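Long-range contact in DynE8 (Micromonospora chersina, PDB 4AMM), which belongs to an iterative polyketide synthase of enediyne (dynemicin) biosynthesis, of which this chain is the acyltransferase domain, probably loading the acyl units used for chain extension: residues A[43-54]-A[386-395]. Sequence-based numbering, arbitrary orientation.
Sequences AAAHRGDVPARF and FAAGAVDDAT
The guanidinium of R53 lies over one face of the F386 ring, a cation-pi stack with the planes 25° apart. R53 CD adds a CH-pi contact over the same face. At the guanidinium edge sit the carbonyl oxygens of V50, F386 and V391, with D392 OD1. The R47 guanidinium has D393 OD2 and A44 O at its edge, A44 O bonded by NE. The contact joins the small antiparallel sheet of strands 4-10, 52-58, 89-92 and 81-84, consistent with the ketosynthase-acyltransferase linker of such synthases, to the C-terminal segment, where helix 376-387 ends in a Schellman motif at G389. R53 NH1 donates to V391 O at 2.7 Å. It also donates to F386 O, in the carbonyl plane on a lone pair. F386 O accepts from G389 N as well. R53 NE bonds V50 O, and R53 NH2 makes a salt bridge to D392 OD1, reached from above the carboxylate plane. These bonds use all three guanidinium nitrogens and fix the rotation of the group. With an alanine in place of R53, the F386 ring would probably lose its cation-pi partner, and V391 O and the D392 carboxylate the donors described here. Next along, G48 N donates to D392 O at 2.9 Å. R47 and D393 run side by side. Chi1 of -176° swings the D393 carboxylate away from its own N; there OD2 meets R47 NH1 in a salt bridge, and OD1 accepts from T395 N, an Asx turn, and T395 OG1. A buried A43 CB packs on A394 CB. One water donates to A43 O and H46 O and accepts from A394 N at 2.8 Å.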
loop_
_atom_site.group_PDB
_atom_site.type_symbol
_atom_site.label_atom_id
_atom_site.label_comp_id
_atom_site.label_asym_id
_atom_site.label_seq_id
_atom_site.Cartn_x
_atom_site.Cartn_y
_atom_site.Cartn_z
ATOM N N ALA A 43 16.732 19.041 -7.522
ATOM C CA ALA A 43 15.784 18.238 -8.326
ATOM C C ALA A 43 15.905 18.682 -9.799
ATOM O O ALA A 43 15.824 17.801 -10.698
ATOM C CB ALA A 43 14.388 18.383 -7.825
ATOM N N ALA A 44 16.104 19.967 -10.058
ATOM C CA ALA A 44 16.183 20.460 -11.450
ATOM C C ALA A 44 17.446 19.960 -12.080
ATOM O O ALA A 44 17.472 19.632 -13.286
ATOM C CB ALA A 44 16.112 21.960 -11.438
ATOM N N ALA A 45 18.532 19.827 -11.334
ATOM C CA ALA A 45 19.835 19.513 -11.907
ATOM C C ALA A 45 20.115 18.005 -11.944
ATOM O O ALA A 45 20.976 17.559 -12.688
ATOM C CB ALA A 45 20.917 20.176 -10.997
ATOM N N HIS A 46 19.448 17.161 -11.184
ATOM C CA HIS A 46 19.650 15.745 -11.063
ATOM C C HIS A 46 18.418 14.988 -11.492
ATOM O O HIS A 46 17.647 14.418 -10.749
ATOM C CB HIS A 46 19.973 15.411 -9.562
ATOM C CG HIS A 46 21.305 15.939 -9.186
ATOM N ND1 HIS A 46 21.498 17.118 -8.506
ATOM C CD2 HIS A 46 22.523 15.492 -9.542
ATOM C CE1 HIS A 46 22.809 17.319 -8.382
ATOM N NE2 HIS A 46 23.436 16.336 -8.976
ATOM N N ARG A 47 18.228 14.972 -12.809
ATOM C CA ARG A 47 17.078 14.322 -13.476
ATOM C C ARG A 47 17.536 13.774 -14.807
ATOM O O ARG A 47 18.450 14.368 -15.400
ATOM C CB ARG A 47 15.880 15.248 -13.528
ATOM C CG ARG A 47 16.128 16.569 -14.372
ATOM C CD ARG A 47 14.986 17.605 -14.017
ATOM N NE ARG A 47 15.104 18.796 -14.853
ATOM C CZ ARG A 47 14.377 18.950 -15.999
ATOM N NH1 ARG A 47 13.323 18.182 -16.264
ATOM N NH2 ARG A 47 14.691 19.984 -16.764
ATOM N N GLY A 48 16.924 12.679 -15.188
ATOM C CA GLY A 48 17.308 12.044 -16.476
ATOM C C GLY A 48 18.028 10.743 -16.178
ATOM O O GLY A 48 17.608 9.972 -15.328
ATOM N N ASP A 49 19.174 10.556 -16.837
ATOM C CA ASP A 49 19.986 9.325 -16.573
ATOM C C ASP A 49 20.985 9.701 -15.478
ATOM O O ASP A 49 21.952 10.422 -15.659
ATOM C CB ASP A 49 20.777 9.038 -17.879
ATOM C CG ASP A 49 21.380 7.659 -17.920
ATOM O OD1 ASP A 49 21.488 7.003 -16.859
ATOM O OD2 ASP A 49 21.725 7.229 -19.068
ATOM N N VAL A 50 20.634 9.313 -14.293
ATOM C CA VAL A 50 21.403 9.697 -13.096
ATOM C C VAL A 50 21.802 8.350 -12.506
ATOM O O VAL A 50 21.014 7.637 -11.866
ATOM C CB VAL A 50 20.511 10.381 -12.081
ATOM C CG1 VAL A 50 21.329 10.701 -10.860
ATOM C CG2 VAL A 50 19.886 11.720 -12.578
ATOM N N PRO A 51 23.024 7.861 -12.759
ATOM C CA PRO A 51 23.360 6.458 -12.483
ATOM C C PRO A 51 23.250 6.045 -11.011
ATOM O O PRO A 51 22.492 5.078 -10.766
ATOM C CB PRO A 51 24.825 6.358 -13.069
ATOM C CG PRO A 51 24.835 7.472 -14.185
ATOM C CD PRO A 51 24.035 8.602 -13.554
ATOM N N ALA A 52 23.906 6.766 -10.132
ATOM C CA ALA A 52 23.959 6.479 -8.671
ATOM C C ALA A 52 23.101 7.592 -8.019
ATOM O O ALA A 52 23.244 8.778 -8.293
ATOM C CB ALA A 52 25.427 6.595 -8.165
ATOM N N ARG A 53 22.175 7.123 -7.149
ATOM C CA ARG A 53 21.112 8.042 -6.641
ATOM C C ARG A 53 20.953 8.033 -5.122
ATOM O O ARG A 53 21.053 6.972 -4.485
ATOM C CB ARG A 53 19.786 7.636 -7.283
ATOM C CG ARG A 53 19.734 7.723 -8.816
ATOM C CD ARG A 53 18.358 7.429 -9.378
ATOM N NE ARG A 53 18.372 7.621 -10.841
ATOM C CZ ARG A 53 17.256 7.776 -11.582
ATOM N NH1 ARG A 53 16.019 7.767 -11.042
ATOM N NH2 ARG A 53 17.411 7.884 -12.949
ATOM N N PHE A 54 20.634 9.180 -4.639
ATOM C CA PHE A 54 20.285 9.420 -3.214
ATOM C C PHE A 54 18.980 10.107 -3.244
ATOM O O PHE A 54 18.751 11.083 -3.990
ATOM C CB PHE A 54 21.344 10.310 -2.548
ATOM C CG PHE A 54 20.953 10.872 -1.207
ATOM C CD1 PHE A 54 20.289 12.051 -1.172
ATOM C CD2 PHE A 54 21.300 10.177 -0.063
ATOM C CE1 PHE A 54 19.908 12.623 0.049
ATOM C CE2 PHE A 54 20.928 10.735 1.180
ATOM C CZ PHE A 54 20.243 11.929 1.219
ATOM N N PHE A 386 12.338 7.616 -6.976
ATOM C CA PHE A 386 13.509 8.208 -7.641
ATOM C C PHE A 386 14.729 7.381 -7.374
ATOM O O PHE A 386 15.466 6.997 -8.295
ATOM C CB PHE A 386 13.696 9.684 -7.215
ATOM C CG PHE A 386 14.911 10.330 -7.841
ATOM C CD1 PHE A 386 14.769 10.910 -9.113
ATOM C CD2 PHE A 386 16.127 10.298 -7.219
ATOM C CE1 PHE A 386 15.891 11.478 -9.731
ATOM C CE2 PHE A 386 17.252 10.833 -7.828
ATOM C CZ PHE A 386 17.119 11.475 -9.105
ATOM N N ALA A 387 15.040 7.022 -6.132
ATOM C CA ALA A 387 16.284 6.320 -5.821
ATOM C C ALA A 387 16.261 4.975 -6.489
ATOM O O ALA A 387 17.328 4.511 -6.953
ATOM C CB ALA A 387 16.484 6.212 -4.315
ATOM N N ALA A 388 15.138 4.287 -6.547
ATOM C CA ALA A 388 15.034 2.966 -7.143
ATOM C C ALA A 388 15.047 3.025 -8.660
ATOM O O ALA A 388 15.072 1.968 -9.309
ATOM C CB ALA A 388 13.757 2.247 -6.642
ATOM N N GLY A 389 15.043 4.241 -9.244
ATOM C CA GLY A 389 15.134 4.358 -10.694
ATOM C C GLY A 389 13.820 4.122 -11.361
ATOM O O GLY A 389 13.839 3.999 -12.617
ATOM N N ALA A 390 12.687 4.136 -10.657
ATOM C CA ALA A 390 11.383 3.970 -11.335
ATOM C C ALA A 390 10.873 5.305 -11.922
ATOM O O ALA A 390 9.981 5.253 -12.760
ATOM C CB ALA A 390 10.350 3.376 -10.390
ATOM N N VAL A 391 11.404 6.445 -11.487
ATOM C CA VAL A 391 11.095 7.748 -12.047
ATOM C C VAL A 391 12.399 8.471 -12.269
ATOM O O VAL A 391 13.375 8.237 -11.501
ATOM C CB VAL A 391 10.099 8.615 -11.211
ATOM C CG1 VAL A 391 8.784 7.876 -11.002
ATOM C CG2 VAL A 391 10.714 9.014 -9.848
ATOM N N ASP A 392 12.449 9.342 -13.268
ATOM C CA ASP A 392 13.719 10.025 -13.554
ATOM C C ASP A 392 13.799 11.465 -13.167
ATOM O O ASP A 392 14.854 12.067 -13.262
ATOM C CB ASP A 392 13.950 9.931 -15.051
ATOM C CG ASP A 392 14.384 8.515 -15.453
ATOM O OD1 ASP A 392 14.879 7.656 -14.630
ATOM O OD2 ASP A 392 14.278 8.256 -16.690
ATOM N N ASP A 393 12.708 12.012 -12.584
ATOM C CA ASP A 393 12.612 13.504 -12.451
ATOM C C ASP A 393 11.714 13.798 -11.268
ATOM O O ASP A 393 10.511 13.507 -11.351
ATOM C CB ASP A 393 12.070 14.070 -13.798
ATOM C CG ASP A 393 12.010 15.532 -13.868
ATOM O OD1 ASP A 393 12.038 16.231 -12.772
ATOM O OD2 ASP A 393 11.898 16.117 -14.973
ATOM N N ALA A 394 12.290 14.341 -10.196
ATOM C CA ALA A 394 11.516 14.663 -9.010
ATOM C C ALA A 394 11.048 16.104 -9.001
ATOM O O ALA A 394 10.379 16.568 -8.016
ATOM C CB ALA A 394 12.451 14.385 -7.786
ATOM N N THR A 395 11.266 16.891 -10.064
ATOM C CA THR A 395 10.775 18.293 -10.113
ATOM C C THR A 395 9.238 18.462 -9.867
ATOM O O THR A 395 8.917 19.529 -9.343
ATOM C CB THR A 395 11.212 19.097 -11.357
ATOM O OG1 THR A 395 10.615 18.491 -12.508
ATOM C CG2 THR A 395 12.724 19.166 -11.472
HETATM O O HOH W 1 14.995 15.227 -10.079
#